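Local coordinates for DNA protection during starvation protein (Halobacterium salinarum, PDB 1MOJ) that probably protects DNA from oxidative damage by oxidising ferrous iron with hydrogen peroxide and storing it as a ferric mineral inside a hollow dodecamer, at residues Y42-Q47 and E72-V77. Numbering follows the deposited sequence.
Sequences YVLYHQ and ETAEEV
Tyr45 and Ala74 face each other where segments 42-47 and 72-77, two helical turns running nearly antiparallel at 158°, pass with their axes 8.5 Å apart. Tyr45 CA and Ala74 CA, the nearest CA pair across the segments, lie 5.3 Å apart, a spacing that the small side chain of Ala74 permits: its CB rests 4.0 Å from Tyr45 CB. Leu44 CD2 also meets Ala74 CB, at 4.2 Å, and the same side chain packs on Ile125 and Tyr126 of helix 115-142. The second main contact is a CH-pi interaction. Glu75 CG sits over one face of the Tyr45 ring, 4.0 Å from the centroid and 27° off the ring normal, nearest to CE1. With CG anti to the backbone N in both residues (chi1 159° for Tyr45), the two side chains run side by side in the same direction. The polar ends of Tyr42, Tyr45 and Glu75 hydrogen-bond across to a second subunit: Tyr45 OH pairs with Tyr42 OH and Glu75 OE2 there, and Glu75 OE2 and Tyr42 OH of this chain each pair with Tyr45 OH of that subunit. Replacing Tyr45 by an alanine would probably uncover Glu75 CG and leave the Glu75 carboxylate of the neighbouring subunit without its phenolic partner. One water ties the helices together as well, donating to Glu75 O at 2.8 Å and hydrogen-bonded to Tyr42 OH at 3.0 Å. The antiparallel pairing of helices 24-54 and 60-87 is that of the ferritin-like four-helix bundle, and here it carries Glu75, a residue implicated in iron nucleation, whose side chain lies about 7 Å from a bound ferric ion at a Dps subunit interface.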
# COMPACT_ATOMS: atom_id res chain seq x y z
N TYR A 42 -21.95 -7.52 22.91
CA TYR A 42 -20.86 -8.42 23.23
C TYR A 42 -21.29 -9.89 23.28
O TYR A 42 -20.49 -10.76 22.96
CB TYR A 42 -20.17 -8.01 24.53
CG TYR A 42 -18.75 -7.57 24.29
CD1 TYR A 42 -18.24 -6.42 24.90
CD2 TYR A 42 -17.92 -8.28 23.43
CE1 TYR A 42 -16.93 -5.99 24.66
CE2 TYR A 42 -16.61 -7.86 23.17
CZ TYR A 42 -16.13 -6.71 23.79
OH TYR A 42 -14.85 -6.29 23.54
N VAL A 43 -22.53 -10.16 23.67
CA VAL A 43 -22.98 -11.56 23.67
C VAL A 43 -23.13 -11.94 22.19
O VAL A 43 -22.82 -13.07 21.81
CB VAL A 43 -24.35 -11.77 24.39
CG1 VAL A 43 -24.27 -11.27 25.83
CG2 VAL A 43 -25.44 -11.09 23.64
N LEU A 44 -23.59 -11.00 21.37
CA LEU A 44 -23.73 -11.24 19.94
C LEU A 44 -22.35 -11.59 19.38
O LEU A 44 -22.19 -12.59 18.66
CB LEU A 44 -24.26 -10.00 19.23
CG LEU A 44 -24.20 -10.02 17.68
CD1 LEU A 44 -25.10 -11.10 17.14
CD2 LEU A 44 -24.61 -8.67 17.12
N TYR A 45 -21.37 -10.76 19.73
CA TYR A 45 -19.99 -10.95 19.29
C TYR A 45 -19.52 -12.37 19.60
O TYR A 45 -18.98 -13.07 18.74
CB TYR A 45 -19.07 -9.96 20.00
CG TYR A 45 -17.61 -10.37 20.02
CD1 TYR A 45 -16.80 -10.22 18.90
CD2 TYR A 45 -17.05 -10.92 21.18
CE1 TYR A 45 -15.46 -10.59 18.93
CE2 TYR A 45 -15.71 -11.29 21.22
CZ TYR A 45 -14.92 -11.12 20.09
OH TYR A 45 -13.59 -11.48 20.14
N HIS A 46 -19.72 -12.79 20.85
CA HIS A 46 -19.29 -14.11 21.27
C HIS A 46 -20.04 -15.25 20.59
O HIS A 46 -19.45 -16.31 20.33
CB HIS A 46 -19.38 -14.23 22.78
CG HIS A 46 -18.19 -13.69 23.50
ND1 HIS A 46 -16.97 -14.33 23.49
CD2 HIS A 46 -18.01 -12.53 24.18
CE1 HIS A 46 -16.09 -13.59 24.14
NE2 HIS A 46 -16.69 -12.50 24.57
N GLN A 47 -21.31 -15.04 20.28
CA GLN A 47 -22.07 -16.09 19.61
C GLN A 47 -21.68 -16.13 18.13
O GLN A 47 -21.63 -17.20 17.52
CB GLN A 47 -23.57 -15.86 19.76
CG GLN A 47 -24.39 -17.06 19.29
CD GLN A 47 -25.70 -17.22 20.04
OE1 GLN A 47 -25.72 -17.57 21.22
NE2 GLN A 47 -26.81 -16.96 19.35
N GLU A 72 -16.22 -9.24 14.03
CA GLU A 72 -15.34 -8.08 14.09
C GLU A 72 -16.16 -6.79 14.18
O GLU A 72 -15.85 -5.88 14.97
CB GLU A 72 -14.43 -8.05 12.87
CG GLU A 72 -13.42 -6.92 12.89
CD GLU A 72 -12.46 -7.00 11.73
OE1 GLU A 72 -12.92 -7.13 10.57
OE2 GLU A 72 -11.24 -6.91 11.98
N THR A 73 -17.21 -6.70 13.37
CA THR A 73 -18.08 -5.53 13.38
C THR A 73 -18.75 -5.37 14.74
O THR A 73 -18.79 -4.26 15.29
CB THR A 73 -19.16 -5.63 12.26
OG1 THR A 73 -18.53 -5.43 10.98
CG2 THR A 73 -20.24 -4.56 12.44
N ALA A 74 -19.26 -6.46 15.30
CA ALA A 74 -19.92 -6.42 16.60
C ALA A 74 -18.94 -5.98 17.67
O ALA A 74 -19.29 -5.23 18.59
CB ALA A 74 -20.49 -7.80 16.95
N GLU A 75 -17.69 -6.42 17.54
CA GLU A 75 -16.66 -6.06 18.51
C GLU A 75 -16.32 -4.58 18.44
O GLU A 75 -16.07 -3.94 19.46
CB GLU A 75 -15.41 -6.90 18.28
CG GLU A 75 -14.59 -7.10 19.53
CD GLU A 75 -13.21 -6.48 19.44
OE1 GLU A 75 -13.11 -5.26 19.16
OE2 GLU A 75 -12.23 -7.22 19.64
N GLU A 76 -16.31 -4.03 17.23
CA GLU A 76 -16.02 -2.62 17.06
C GLU A 76 -17.17 -1.77 17.58
O GLU A 76 -16.95 -0.70 18.18
CB GLU A 76 -15.77 -2.32 15.58
CG GLU A 76 -14.46 -2.92 15.07
CD GLU A 76 -14.16 -2.52 13.64
OE1 GLU A 76 -14.48 -1.38 13.25
OE2 GLU A 76 -13.58 -3.35 12.90
N VAL A 77 -18.39 -2.23 17.36
CA VAL A 77 -19.55 -1.50 17.85
C VAL A 77 -19.50 -1.47 19.38
O VAL A 77 -19.74 -0.42 20.00
CB VAL A 77 -20.88 -2.14 17.38
CG1 VAL A 77 -22.07 -1.51 18.10
CG2 VAL A 77 -21.03 -1.96 15.87
O HOH W 1 -14.54 -3.79 21.84